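Side-chain contacts in CofB (Escherichia coli, PDB 5AX6), which serves as the homotrimeric minor pilin of the CFA/III type IVb pilus of human enterotoxigenic strains and probably takes part in pilus assembly: residues F74-A79 and S188-W193; S65-N70 and R125-A130; D143-F148 and Y181-N186; S82-F87 and E111-L116. All coordinates share one frame; numbering follows the deposited sequence.

Contact 1: F74-A79 and S188-W193; sequences FINWGA and SGAAGW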
loop_
_atom_site.group_PDB
_atom_site.type_symbol
_atom_site.label_atom_id
_atom_site.label_comp_id
_atom_site.label_asym_id
_atom_site.label_seq_id
_atom_site.Cartn_x
_atom_site.Cartn_y
_atom_site.Cartn_z
ATOM N N PHE A 74 40.601 -22.550 -13.302
ATOM C CA PHE A 74 39.813 -22.736 -12.094
ATOM C C PHE A 74 40.345 -21.821 -10.999
ATOM O O PHE A 74 41.401 -21.195 -11.143
ATOM C CB PHE A 74 39.788 -24.203 -11.641
ATOM C CG PHE A 74 41.118 -24.750 -11.206
ATOM C CD1 PHE A 74 41.617 -24.490 -9.936
ATOM C CD2 PHE A 74 41.849 -25.578 -12.050
ATOM C CE1 PHE A 74 42.839 -25.030 -9.523
ATOM C CE2 PHE A 74 43.067 -26.126 -11.645
ATOM C CZ PHE A 74 43.562 -25.851 -10.383
ATOM N N ILE A 75 39.604 -21.740 -9.907
ATOM C CA ILE A 75 39.997 -20.907 -8.779
ATOM C C ILE A 75 40.235 -21.794 -7.563
ATOM O O ILE A 75 39.321 -22.458 -7.077
ATOM C CB ILE A 75 38.918 -19.853 -8.479
ATOM C CG1 ILE A 75 38.829 -18.874 -9.655
ATOM C CG2 ILE A 75 39.228 -19.092 -7.179
ATOM C CD1 ILE A 75 37.690 -17.854 -9.498
ATOM N N ASN A 76 41.466 -21.828 -7.077
ATOM C CA ASN A 76 41.758 -22.646 -5.909
ATOM C C ASN A 76 41.132 -21.984 -4.688
ATOM O O ASN A 76 41.113 -20.758 -4.587
ATOM C CB ASN A 76 43.268 -22.826 -5.736
ATOM C CG ASN A 76 43.617 -24.048 -4.920
ATOM O OD1 ASN A 76 42.739 -24.729 -4.383
ATOM N ND2 ASN A 76 44.906 -24.335 -4.814
ATOM N N TRP A 77 40.592 -22.781 -3.774
ATOM C CA TRP A 77 39.867 -22.225 -2.631
ATOM C C TRP A 77 40.321 -22.865 -1.320
ATOM O O TRP A 77 40.830 -23.983 -1.320
ATOM C CB TRP A 77 38.359 -22.431 -2.816
ATOM C CG TRP A 77 37.477 -21.656 -1.843
ATOM C CD1 TRP A 77 36.864 -22.143 -0.727
ATOM C CD2 TRP A 77 37.082 -20.281 -1.949
ATOM N NE1 TRP A 77 36.129 -21.152 -0.117
ATOM C CE2 TRP A 77 36.248 -19.996 -0.850
ATOM C CE3 TRP A 77 37.376 -19.250 -2.857
ATOM C CZ2 TRP A 77 35.693 -18.731 -0.632
ATOM C CZ3 TRP A 77 36.819 -17.995 -2.641
ATOM C CH2 TRP A 77 35.991 -17.748 -1.539
ATOM N N GLY A 78 40.131 -22.152 -0.210
ATOM C CA GLY A 78 40.372 -22.708 1.113
ATOM C C GLY A 78 41.778 -22.484 1.651
ATOM O O GLY A 78 42.490 -21.574 1.211
ATOM N N ALA A 79 42.175 -23.331 2.602
ATOM C CA ALA A 79 43.474 -23.226 3.270
ATOM C C ALA A 79 44.635 -23.213 2.279
ATOM O O ALA A 79 44.662 -23.988 1.321
ATOM C CB ALA A 79 43.648 -24.371 4.261
ATOM N N SER A 188 46.180 -35.291 -4.002
ATOM C CA SER A 188 45.598 -34.227 -3.190
ATOM C C SER A 188 45.630 -32.830 -3.841
ATOM O O SER A 188 45.418 -31.824 -3.161
ATOM C CB SER A 188 46.314 -34.178 -1.837
ATOM O OG SER A 188 45.589 -33.397 -0.904
ATOM N N GLY A 189 45.876 -32.766 -5.149
ATOM C CA GLY A 189 46.000 -31.482 -5.825
ATOM C C GLY A 189 44.693 -30.972 -6.417
ATOM O O GLY A 189 43.890 -31.764 -6.911
ATOM N N ALA A 190 44.474 -29.656 -6.366
ATOM C CA ALA A 190 43.239 -29.066 -6.898
ATOM C C ALA A 190 43.133 -29.278 -8.405
ATOM O O ALA A 190 42.035 -29.352 -8.952
ATOM C CB ALA A 190 43.165 -27.583 -6.573
ATOM N N ALA A 191 44.278 -29.387 -9.073
ATOM C CA ALA A 191 44.295 -29.640 -10.516
ATOM C C ALA A 191 44.043 -31.109 -10.866
ATOM O O ALA A 191 43.868 -31.451 -12.036
ATOM C CB ALA A 191 45.612 -29.184 -11.111
ATOM N N GLY A 192 44.017 -31.977 -9.862
ATOM C CA GLY A 192 43.862 -33.402 -10.103
ATOM C C GLY A 192 42.433 -33.891 -10.277
ATOM O O GLY A 192 42.211 -35.011 -10.731
ATOM N N TRP A 193 41.457 -33.070 -9.895
ATOM C CA TRP A 193 40.050 -33.472 -9.962
ATOM C C TRP A 193 39.591 -33.823 -11.373
ATOM O O TRP A 193 39.933 -33.135 -12.327
ATOM C CB TRP A 193 39.152 -32.349 -9.429
ATOM C CG TRP A 193 39.258 -32.114 -7.961
ATOM C CD1 TRP A 193 39.757 -30.998 -7.336
ATOM C CD2 TRP A 193 38.839 -33.006 -6.923
ATOM N NE1 TRP A 193 39.667 -31.147 -5.970
ATOM C CE2 TRP A 193 39.108 -32.371 -5.691
ATOM C CE3 TRP A 193 38.262 -34.281 -6.913
ATOM C CZ2 TRP A 193 38.831 -32.973 -4.465
ATOM C CZ3 TRP A 193 37.978 -34.873 -5.696
ATOM C CH2 TRP A 193 38.263 -34.219 -4.487
#
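The backbones of 74-79 and 188-193 come closest at Asn-76 and Ala-190, whose CA atoms lie 6.7 Å apart, while Phe-74 faces Ala-191 at a CA separation of 8.4 Å; no hydrogen bond joins the two segments, and the Phe-74 and Asn-76 side chains meet the methyls and backbone of the two alanines. Phe-74 contributes the outer part of its ring. CE1 of Phe-74 meets the methyl CB of Ala-190 at 3.9 Å, and CZ of the same ring stands 4.0 Å from CB of Ala-191. The carbonyl O of Ala-190 lies over one face of the ring, and the same oxygen accepts a hydrogen bond from Arg-125, which also makes a cation-pi contact with Phe-74. A chi1 of 65°, with CG between the backbone N and the carbonyl carbon, swings the ring out to the alanines. A serine in place of Phe-74 would probably leave both alanine methyls without their aromatic neighbour and the Arg-125 cation without its pi partner.

Asn-76 meets the same Ala-190 methyl. Its CB does not point straight across, yet the amide end comes closer, bringing OD1 of Asn-76 to 3.6 Å from CB of Ala-190. This OD1 also takes a weak hydrogen bond from the backbone N of Trp-77 (3.0 Å, 120°). Within 188-193, Gly-192 N bonds to Gly-189 O at 3.0 Å, closing the turn that presents the alanines. The contact thus ties the edge strand 75-76 of the pilin-domain antiparallel sheet to the loop between strands 179-185 and 194-198.

Contact 2: S65-N70 and R125-A130; sequences STMSTN and RIDFVA
Met-67 lays its terminal methyl over one face of the Arg-125 guanidinium, CE standing 3.7 Å from NH2. The bend at chi3 (60°) turns this methyl back over the cation, where CE of Met-67 also lies 3.9 Å from OD2 of Asp-127. Next along the chain, Ser-68 uses its backbone at both ends. Its N donates to a water that lies within bonding distance of OD2 of Asp-127; its O accepts from Arg-125 NH2 at 2.8 Å, a bent bond (139°) with the oxygen tilted out of the guanidinium plane. A second water sits between Ser-68 O and Arg-125 NH1, accepting from NH1. The loop 65-70 here packs against strand 121-130 of the pilin-domain antiparallel sheet, where Arg-125 and Asp-127, two residues apart, point to the same face and form a side-on salt bridge: NE to OD1 at 2.9 Å, nearly straight, and NH2 to OD2 at 3.1 Å. A leucine in place of Arg-125 would probably leave the buried Asp-127 carboxylate without its countercharge and Ser-68 O without this donor. Further on, Ser-68 OG accepts from Asn-70 N at 3.1 Å (165°), an ST turn, and is also hydrogen-bonded to Glu-73.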
loop_
_atom_site.group_PDB
_atom_site.type_symbol
_atom_site.label_atom_id
_atom_site.label_comp_id
_atom_site.label_asym_id
_atom_site.label_seq_id
_atom_site.Cartn_x
_atom_site.Cartn_y
_atom_site.Cartn_z
ATOM N N SER A 65 31.721 -32.568 -19.997
ATOM C CA SER A 65 33.017 -32.324 -20.625
ATOM C C SER A 65 34.123 -32.291 -19.591
ATOM O O SER A 65 33.855 -32.159 -18.396
ATOM C CB SER A 65 33.004 -31.011 -21.401
ATOM O OG SER A 65 32.014 -31.044 -22.411
ATOM N N THR A 66 35.366 -32.402 -20.061
ATOM C CA THR A 66 36.535 -32.408 -19.187
ATOM C C THR A 66 36.655 -31.140 -18.352
ATOM O O THR A 66 36.592 -30.035 -18.890
ATOM C CB THR A 66 37.826 -32.531 -19.989
ATOM O OG1 THR A 66 37.644 -33.485 -21.042
ATOM C CG2 THR A 66 38.976 -32.952 -19.068
ATOM N N MET A 67 36.867 -31.315 -17.053
ATOM C CA MET A 67 37.103 -30.199 -16.142
ATOM C C MET A 67 38.499 -29.640 -16.360
ATOM O O MET A 67 39.425 -30.387 -16.695
ATOM C CB MET A 67 36.940 -30.652 -14.690
ATOM C CG MET A 67 35.513 -31.025 -14.302
ATOM S SD MET A 67 35.438 -31.708 -12.623
ATOM C CE MET A 67 36.085 -30.328 -11.693
ATOM N N SER A 68 38.658 -28.339 -16.162
ATOM C CA SER A 68 39.960 -27.695 -16.335
ATOM C C SER A 68 41.039 -28.290 -15.422
ATOM O O SER A 68 40.747 -28.738 -14.319
ATOM C CB SER A 68 39.841 -26.199 -16.067
ATOM O OG SER A 68 41.096 -25.563 -16.208
ATOM N N THR A 69 42.285 -28.282 -15.889
ATOM C CA THR A 69 43.423 -28.714 -15.076
ATOM C C THR A 69 44.377 -27.558 -14.844
ATOM O O THR A 69 45.482 -27.742 -14.342
ATOM C CB THR A 69 44.210 -29.846 -15.753
ATOM O OG1 THR A 69 44.697 -29.379 -17.019
ATOM C CG2 THR A 69 43.328 -31.073 -15.962
ATOM N N ASN A 70 43.942 -26.366 -15.234
ATOM C CA ASN A 70 44.810 -25.190 -15.314
ATOM C C ASN A 70 44.469 -24.203 -14.190
ATOM O O ASN A 70 43.335 -23.745 -14.102
ATOM C CB ASN A 70 44.650 -24.564 -16.711
ATOM C CG ASN A 70 45.615 -23.427 -16.982
ATOM O OD1 ASN A 70 45.971 -22.668 -16.086
ATOM N ND2 ASN A 70 46.029 -23.298 -18.239
ATOM N N ARG A 125 37.697 -25.890 -4.514
ATOM C CA ARG A 125 37.942 -25.278 -5.800
ATOM C C ARG A 125 36.630 -24.788 -6.383
ATOM O O ARG A 125 35.571 -25.372 -6.128
ATOM C CB ARG A 125 38.616 -26.298 -6.724
ATOM C CG ARG A 125 38.493 -26.023 -8.191
ATOM C CD ARG A 125 39.196 -27.122 -8.975
ATOM N NE ARG A 125 38.733 -27.159 -10.357
ATOM C CZ ARG A 125 39.230 -27.968 -11.279
ATOM N NH1 ARG A 125 40.221 -28.796 -10.965
ATOM N NH2 ARG A 125 38.747 -27.934 -12.513
ATOM N N ILE A 126 36.714 -23.697 -7.135
ATOM C CA ILE A 126 35.557 -23.088 -7.777
ATOM C C ILE A 126 35.857 -22.883 -9.245
ATOM O O ILE A 126 36.944 -22.414 -9.602
ATOM C CB ILE A 126 35.189 -21.743 -7.125
ATOM C CG1 ILE A 126 34.836 -21.957 -5.650
ATOM C CG2 ILE A 126 34.032 -21.072 -7.871
ATOM C CD1 ILE A 126 34.741 -20.652 -4.846
ATOM N N ASP A 127 34.906 -23.265 -10.100
ATOM C CA ASP A 127 35.041 -23.090 -11.543
ATOM C C ASP A 127 33.977 -22.116 -12.040
ATOM O O ASP A 127 32.795 -22.416 -11.921
ATOM C CB ASP A 127 34.874 -24.430 -12.300
ATOM C CG ASP A 127 35.989 -25.441 -12.006
ATOM O OD1 ASP A 127 36.866 -25.153 -11.166
ATOM O OD2 ASP A 127 35.969 -26.545 -12.612
ATOM N N PHE A 128 34.398 -20.976 -12.589
ATOM C CA PHE A 128 33.494 -20.019 -13.238
ATOM C C PHE A 128 33.410 -20.375 -14.717
ATOM O O PHE A 128 34.322 -20.047 -15.485
ATOM C CB PHE A 128 33.987 -18.572 -13.103
ATOM C CG PHE A 128 33.897 -18.003 -11.711
ATOM C CD1 PHE A 128 32.978 -18.481 -10.795
ATOM C CD2 PHE A 128 34.729 -16.957 -11.337
ATOM C CE1 PHE A 128 32.902 -17.934 -9.509
ATOM C CE2 PHE A 128 34.657 -16.409 -10.061
ATOM C CZ PHE A 128 33.747 -16.901 -9.153
ATOM N N VAL A 129 32.334 -21.043 -15.117
ATOM C CA VAL A 129 32.208 -21.522 -16.497
ATOM C C VAL A 129 31.799 -20.385 -17.441
ATOM O O VAL A 129 30.715 -19.822 -17.305
ATOM C CB VAL A 129 31.190 -22.677 -16.576
ATOM C CG1 VAL A 129 31.050 -23.191 -18.011
ATOM C CG2 VAL A 129 31.610 -23.818 -15.634
ATOM N N ALA A 130 32.673 -20.043 -18.385
ATOM C CA ALA A 130 32.448 -18.891 -19.267
ATOM C C ALA A 130 31.496 -19.216 -20.394
ATOM O O ALA A 130 31.541 -20.310 -20.957
ATOM C CB ALA A 130 33.750 -18.388 -19.834
HETATM O O HOH W 1 36.519 -26.968 -15.228
HETATM O O HOH W 2 41.356 -30.869 -12.934
#

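Contact 3: D143-F148 and Y181-N186; sequences DFILTF and YVVERN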
loop_
_atom_site.group_PDB
_atom_site.type_symbol
_atom_site.label_atom_id
_atom_site.label_comp_id
_atom_site.label_asym_id
_atom_site.label_seq_id
_atom_site.Cartn_x
_atom_site.Cartn_y
_atom_site.Cartn_z
ATOM N N ASP A 143 30.614 -23.875 -10.638
ATOM C CA ASP A 143 30.824 -25.202 -10.071
ATOM C C ASP A 143 31.651 -25.118 -8.796
ATOM O O ASP A 143 32.667 -24.435 -8.769
ATOM C CB ASP A 143 31.546 -26.117 -11.071
ATOM C CG ASP A 143 30.680 -26.497 -12.265
ATOM O OD1 ASP A 143 29.432 -26.400 -12.174
ATOM O OD2 ASP A 143 31.262 -26.920 -13.292
ATOM N N PHE A 144 31.225 -25.843 -7.767
ATOM C CA PHE A 144 31.949 -25.940 -6.506
ATOM C C PHE A 144 32.383 -27.384 -6.297
ATOM O O PHE A 144 31.542 -28.280 -6.253
ATOM C CB PHE A 144 31.070 -25.483 -5.333
ATOM C CG PHE A 144 30.650 -24.047 -5.412
ATOM C CD1 PHE A 144 31.387 -23.054 -4.771
ATOM C CD2 PHE A 144 29.516 -23.686 -6.127
ATOM C CE1 PHE A 144 31.005 -21.716 -4.850
ATOM C CE2 PHE A 144 29.118 -22.366 -6.201
ATOM C CZ PHE A 144 29.863 -21.372 -5.561
ATOM N N ILE A 145 33.686 -27.609 -6.193
ATOM C CA ILE A 145 34.206 -28.949 -5.939
ATOM C C ILE A 145 34.416 -29.072 -4.444
ATOM O O ILE A 145 35.183 -28.309 -3.854
ATOM C CB ILE A 145 35.526 -29.229 -6.699
ATOM C CG1 ILE A 145 35.257 -29.388 -8.201
ATOM C CG2 ILE A 145 36.204 -30.490 -6.175
ATOM C CD1 ILE A 145 34.886 -28.094 -8.893
ATOM N N LEU A 146 33.687 -29.999 -3.838
ATOM C CA LEU A 146 33.764 -30.228 -2.399
ATOM C C LEU A 146 34.579 -31.475 -2.126
ATOM O O LEU A 146 34.265 -32.541 -2.648
ATOM C CB LEU A 146 32.367 -30.380 -1.796
ATOM C CG LEU A 146 31.603 -29.098 -1.461
ATOM C CD1 LEU A 146 31.697 -28.122 -2.607
ATOM C CD2 LEU A 146 30.148 -29.430 -1.135
ATOM N N THR A 147 35.629 -31.337 -1.322
ATOM C CA THR A 147 36.475 -32.475 -1.002
ATOM C C THR A 147 35.986 -33.185 0.263
ATOM O O THR A 147 35.609 -32.546 1.252
ATOM C CB THR A 147 37.940 -32.047 -0.842
ATOM O OG1 THR A 147 38.745 -33.199 -0.573
ATOM C CG2 THR A 147 38.089 -31.033 0.294
ATOM N N PHE A 148 35.961 -34.514 0.189
ATOM C CA PHE A 148 35.659 -35.391 1.314
ATOM C C PHE A 148 36.937 -35.744 2.054
ATOM O O PHE A 148 37.867 -36.285 1.456
ATOM C CB PHE A 148 35.014 -36.693 0.840
ATOM C CG PHE A 148 33.523 -36.646 0.700
ATOM C CD1 PHE A 148 32.713 -36.484 1.808
ATOM C CD2 PHE A 148 32.926 -36.850 -0.539
ATOM C CE1 PHE A 148 31.330 -36.475 1.675
ATOM C CE2 PHE A 148 31.547 -36.847 -0.678
ATOM C CZ PHE A 148 30.749 -36.656 0.431
ATOM N N TYR A 181 27.713 -33.981 -9.408
ATOM C CA TYR A 181 28.537 -35.034 -9.986
ATOM C C TYR A 181 29.510 -35.561 -8.955
ATOM O O TYR A 181 29.958 -34.826 -8.073
ATOM C CB TYR A 181 29.316 -34.525 -11.206
ATOM C CG TYR A 181 28.535 -34.488 -12.488
ATOM C CD1 TYR A 181 28.818 -35.375 -13.517
ATOM C CD2 TYR A 181 27.506 -33.577 -12.674
ATOM C CE1 TYR A 181 28.105 -35.343 -14.705
ATOM C CE2 TYR A 181 26.788 -33.532 -13.851
ATOM C CZ TYR A 181 27.094 -34.418 -14.867
ATOM O OH TYR A 181 26.376 -34.377 -16.039
ATOM N N VAL A 182 29.849 -36.839 -9.080
ATOM C CA VAL A 182 30.929 -37.409 -8.292
ATOM C C VAL A 182 32.251 -37.118 -8.997
ATOM O O VAL A 182 32.376 -37.327 -10.213
ATOM C CB VAL A 182 30.751 -38.928 -8.103
ATOM C CG1 VAL A 182 31.956 -39.524 -7.400
ATOM C CG2 VAL A 182 29.477 -39.215 -7.329
ATOM N N VAL A 183 33.232 -36.617 -8.253
ATOM C CA VAL A 183 34.542 -36.381 -8.833
ATOM C C VAL A 183 35.609 -37.114 -8.034
ATOM O O VAL A 183 35.369 -37.533 -6.906
ATOM C CB VAL A 183 34.861 -34.869 -8.921
ATOM C CG1 VAL A 183 33.881 -34.195 -9.892
ATOM C CG2 VAL A 183 34.807 -34.201 -7.541
ATOM N N GLU A 184 36.777 -37.285 -8.637
ATOM C CA GLU A 184 37.839 -38.040 -8.009
ATOM C C GLU A 184 39.194 -37.472 -8.380
ATOM O O GLU A 184 39.357 -36.807 -9.409
ATOM C CB GLU A 184 37.761 -39.521 -8.415
ATOM C CG GLU A 184 37.953 -39.739 -9.908
ATOM C CD GLU A 184 37.811 -41.196 -10.336
ATOM O OE1 GLU A 184 36.681 -41.735 -10.312
ATOM O OE2 GLU A 184 38.840 -41.800 -10.709
ATOM N N ARG A 185 40.175 -37.738 -7.532
ATOM C CA ARG A 185 41.549 -37.449 -7.885
ATOM C C ARG A 185 42.431 -38.532 -7.291
ATOM O O ARG A 185 42.043 -39.206 -6.329
ATOM C CB ARG A 185 41.973 -36.067 -7.401
ATOM C CG ARG A 185 41.853 -35.862 -5.917
ATOM C CD ARG A 185 42.141 -34.419 -5.559
ATOM N NE ARG A 185 41.980 -34.163 -4.134
ATOM C CZ ARG A 185 42.131 -32.974 -3.567
ATOM N NH1 ARG A 185 42.439 -31.913 -4.309
ATOM N NH2 ARG A 185 41.960 -32.840 -2.259
ATOM N N ASN A 186 43.606 -38.707 -7.884
ATOM C CA ASN A 186 44.506 -39.774 -7.480
ATOM C C ASN A 186 45.301 -39.372 -6.252
ATOM O O ASN A 186 45.737 -40.219 -5.481
ATOM C CB ASN A 186 45.442 -40.145 -8.638
ATOM C CG ASN A 186 44.691 -40.729 -9.822
ATOM O OD1 ASN A 186 43.659 -41.382 -9.647
ATOM N ND2 ASN A 186 45.193 -40.486 -11.038
#
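Ile-145 and Val-183, with Thr-147 and Arg-185 beside them, make a buried side-chain contact between two strands that are not neighbours in the antiparallel sheet of the pilin domain: in strand order, 220-227 comes between 139-148 and 179-185. The backbone distances agree with this. The nearest CA atoms, those of Ile-145 and Val-183, are 8.0 Å apart, and no hydrogen bond runs between the segments. Instead, Ile-145 pairs with strand 121-130 through backbone bonds to Asp-124 and Arg-125, while its neighbours Phe-144 and Leu-146 bond to Leu-225 and Leu-223 of strand 220-227.

The apolar half is a single meeting of branches. Ile-145 CG2 approaches Val-183 CG2 at 4.2 Å, the two side chains crossing at about a right angle. At Val-183 a chi1 of -65° leaves CG2 between the backbone N and the carbonyl carbon, whereas on Ile-145 the touching methyl lies anti to the backbone N. The indole of Trp-193 packs on both residues, so the light direct contact is completed by a third side chain.

The polar half lies two residues further along each strand. Arg-185 extends fully from CG to NE, and its charge is met mainly by Asp-124, which receives a salt bridge from NH1. The other terminal nitrogen, NH2, passes Thr-147 OG1 obliquely at 3.6 Å, close enough to touch but without a hydrogen bond.

Contact 4: S82-F87 and E111-L116; sequences STRIFF and EEPAIL
Packing carries most of this surface contact, and Arg-84 supplies it by lying flat on the backbone of Glu-112. CA of Glu-112 sits over the centre of one guanidinium face, 3.6 Å from CZ of Arg-84. The rest of the group spreads over adjoining atoms: NH1 is 3.7 Å from CB of Glu-112, and NH2 is 3.8 Å from CD of Pro-113. An arm extended from CG to NE, with CG anti to the backbone N (chi1 -163°), gives the reach needed to span CA atoms of Arg-84 and Glu-112 that are 8.3 Å apart.

Charge adds a looser term. Arg-84 NH1 and Glu-112 OE1 are 4.3 Å apart, with the oxygen well out of the guanidinium plane and the two flat groups turned 81° to each other, so no N-H is aimed at the carboxylate. A water bridges the two groups: it accepts from NH1 of Arg-84 at 2.9 Å and donates to OE1 of Glu-112 at 2.8 Å.

The direct polar bonds of the guanidinium go to other residues. NH1 forms a salt bridge with Glu-17, NH2 bonds to Pro-109 O, and NE makes a weak bond to Cys-110 O. Both segments belong to the long connection between strands 75-76 and 121-130; Trp-77 packs against Arg-84, while Pro-113, Ile-115 and Leu-116 rest on helix 4-25, which also carries Glu-17.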
loop_
_atom_site.group_PDB
_atom_site.type_symbol
_atom_site.label_atom_id
_atom_site.label_comp_id
_atom_site.label_asym_id
_atom_site.label_seq_id
_atom_site.Cartn_x
_atom_site.Cartn_y
_atom_site.Cartn_z
ATOM N N SER A 82 44.958 -17.471 -1.093
ATOM C CA SER A 82 44.669 -16.104 -0.670
ATOM C C SER A 82 43.355 -15.642 -1.274
ATOM O O SER A 82 42.916 -14.503 -1.070
ATOM C CB SER A 82 45.802 -15.166 -1.088
ATOM O OG SER A 82 47.049 -15.643 -0.616
ATOM N N THR A 83 42.719 -16.559 -1.990
ATOM C CA THR A 83 41.576 -16.240 -2.836
ATOM C C THR A 83 40.446 -15.524 -2.113
ATOM O O THR A 83 39.766 -14.689 -2.709
ATOM C CB THR A 83 41.027 -17.519 -3.477
ATOM O OG1 THR A 83 42.065 -18.090 -4.283
ATOM C CG2 THR A 83 39.829 -17.191 -4.373
ATOM N N ARG A 84 40.244 -15.826 -0.830
ATOM C CA ARG A 84 39.111 -15.230 -0.127
ATOM C C ARG A 84 39.180 -13.707 -0.085
ATOM O O ARG A 84 38.142 -13.035 -0.083
ATOM C CB ARG A 84 38.991 -15.784 1.304
ATOM C CG ARG A 84 37.609 -15.516 1.897
ATOM C CD ARG A 84 37.433 -16.040 3.331
ATOM N NE ARG A 84 36.041 -15.891 3.766
ATOM C CZ ARG A 84 35.097 -16.800 3.564
ATOM N NH1 ARG A 84 35.398 -17.941 2.954
ATOM N NH2 ARG A 84 33.857 -16.574 3.976
ATOM N N ILE A 85 40.384 -13.145 -0.068
ATOM C CA ILE A 85 40.502 -11.692 0.047
ATOM C C ILE A 85 39.889 -10.956 -1.139
ATOM O O ILE A 85 39.423 -9.831 -0.994
ATOM C CB ILE A 85 41.973 -11.243 0.214
ATOM C CG1 ILE A 85 42.736 -11.343 -1.101
ATOM C CG2 ILE A 85 42.659 -12.053 1.330
ATOM C CD1 ILE A 85 44.098 -10.678 -1.059
ATOM N N PHE A 86 39.842 -11.595 -2.302
ATOM C CA PHE A 86 39.285 -10.920 -3.479
ATOM C C PHE A 86 37.755 -10.939 -3.530
ATOM O O PHE A 86 37.147 -10.218 -4.323
ATOM C CB PHE A 86 39.879 -11.556 -4.742
ATOM C CG PHE A 86 41.375 -11.478 -4.771
ATOM C CD1 PHE A 86 42.003 -10.304 -5.150
ATOM C CD2 PHE A 86 42.159 -12.553 -4.348
ATOM C CE1 PHE A 86 43.385 -10.208 -5.152
ATOM C CE2 PHE A 86 43.550 -12.453 -4.353
ATOM C CZ PHE A 86 44.154 -11.283 -4.748
ATOM N N PHE A 87 37.140 -11.754 -2.684
ATOM C CA PHE A 87 35.685 -11.844 -2.632
ATOM C C PHE A 87 35.131 -11.333 -1.311
ATOM O O PHE A 87 33.958 -11.549 -0.994
ATOM C CB PHE A 87 35.243 -13.279 -2.865
ATOM C CG PHE A 87 35.615 -13.779 -4.219
ATOM C CD1 PHE A 87 34.807 -13.498 -5.311
ATOM C CD2 PHE A 87 36.795 -14.484 -4.410
ATOM C CE1 PHE A 87 35.155 -13.930 -6.578
ATOM C CE2 PHE A 87 37.157 -14.927 -5.670
ATOM C CZ PHE A 87 36.335 -14.646 -6.765
ATOM N N GLU A 111 35.657 -13.620 7.705
ATOM C CA GLU A 111 36.280 -14.816 8.233
ATOM C C GLU A 111 35.506 -16.026 7.738
ATOM O O GLU A 111 34.285 -16.066 7.861
ATOM C CB GLU A 111 36.293 -14.748 9.763
ATOM C CG GLU A 111 36.924 -15.928 10.453
ATOM C CD GLU A 111 36.981 -15.721 11.962
ATOM O OE1 GLU A 111 36.685 -14.592 12.422
ATOM O OE2 GLU A 111 37.326 -16.687 12.672
ATOM N N GLU A 112 36.202 -17.003 7.164
ATOM C CA GLU A 112 35.526 -18.236 6.784
ATOM C C GLU A 112 34.855 -18.829 8.007
ATOM O O GLU A 112 35.452 -18.847 9.082
ATOM C CB GLU A 112 36.506 -19.243 6.182
ATOM C CG GLU A 112 35.832 -20.543 5.716
ATOM C CD GLU A 112 36.829 -21.584 5.235
ATOM O OE1 GLU A 112 36.965 -21.758 4.000
ATOM O OE2 GLU A 112 37.477 -22.223 6.098
ATOM N N PRO A 113 33.604 -19.292 7.852
ATOM C CA PRO A 113 32.864 -19.978 8.917
ATOM C C PRO A 113 33.725 -21.015 9.637
ATOM O O PRO A 113 34.314 -21.893 9.006
ATOM C CB PRO A 113 31.709 -20.635 8.164
ATOM C CG PRO A 113 31.414 -19.648 7.059
ATOM C CD PRO A 113 32.772 -19.081 6.652
ATOM N N ALA A 114 33.799 -20.878 10.958
ATOM C CA ALA A 114 34.682 -21.684 11.797
ATOM C C ALA A 114 34.529 -23.182 11.568
ATOM O O ALA A 114 35.517 -23.913 11.520
ATOM C CB ALA A 114 34.434 -21.354 13.270
ATOM N N ILE A 115 33.289 -23.630 11.418
ATOM C CA ILE A 115 33.002 -25.054 11.276
ATOM C C ILE A 115 33.716 -25.642 10.053
ATOM O O ILE A 115 34.069 -26.821 10.033
ATOM C CB ILE A 115 31.471 -25.302 11.184
ATOM C CG1 ILE A 115 31.130 -26.779 11.413
ATOM C CG2 ILE A 115 30.899 -24.788 9.871
ATOM C CD1 ILE A 115 31.106 -27.179 12.866
ATOM N N LEU A 116 33.972 -24.807 9.051
ATOM C CA LEU A 116 34.567 -25.286 7.805
ATOM C C LEU A 116 36.097 -25.367 7.848
ATOM O O LEU A 116 36.732 -25.765 6.867
ATOM C CB LEU A 116 34.123 -24.391 6.642
ATOM C CG LEU A 116 32.608 -24.304 6.418
ATOM C CD1 LEU A 116 32.276 -23.369 5.254
ATOM C CD2 LEU A 116 32.027 -25.688 6.158
HETATM O O HOH W 3 37.835 -19.466 2.596
#

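Overall arrangement
All four contacts lie in the pilin domain, and contacts 1, 2 and 3 share its antiparallel sheet. Contact 1 is centred about 10 Å from contact 2 and from contact 3, which are themselves about 12 Å apart. Arg-125 joins the first two, its NH1 lying 2.8 Å from Ala-190 O; Trp-193 joins contact 1 to contact 3, with CE2 3.5 Å from Ile-145 CG2. Met-67 CE, 3.7 Å from Ile-145 CG1, links contacts 2 and 3. Contact 4, whose 111-116 segment packs on helix 4-25, is centred about 15 Å from contact 1 and meets it where Thr-83 OG1 is hydrogen-bonded to Asn-76 O (2.8 Å); its nearest atoms are about 8 Å from contact 3.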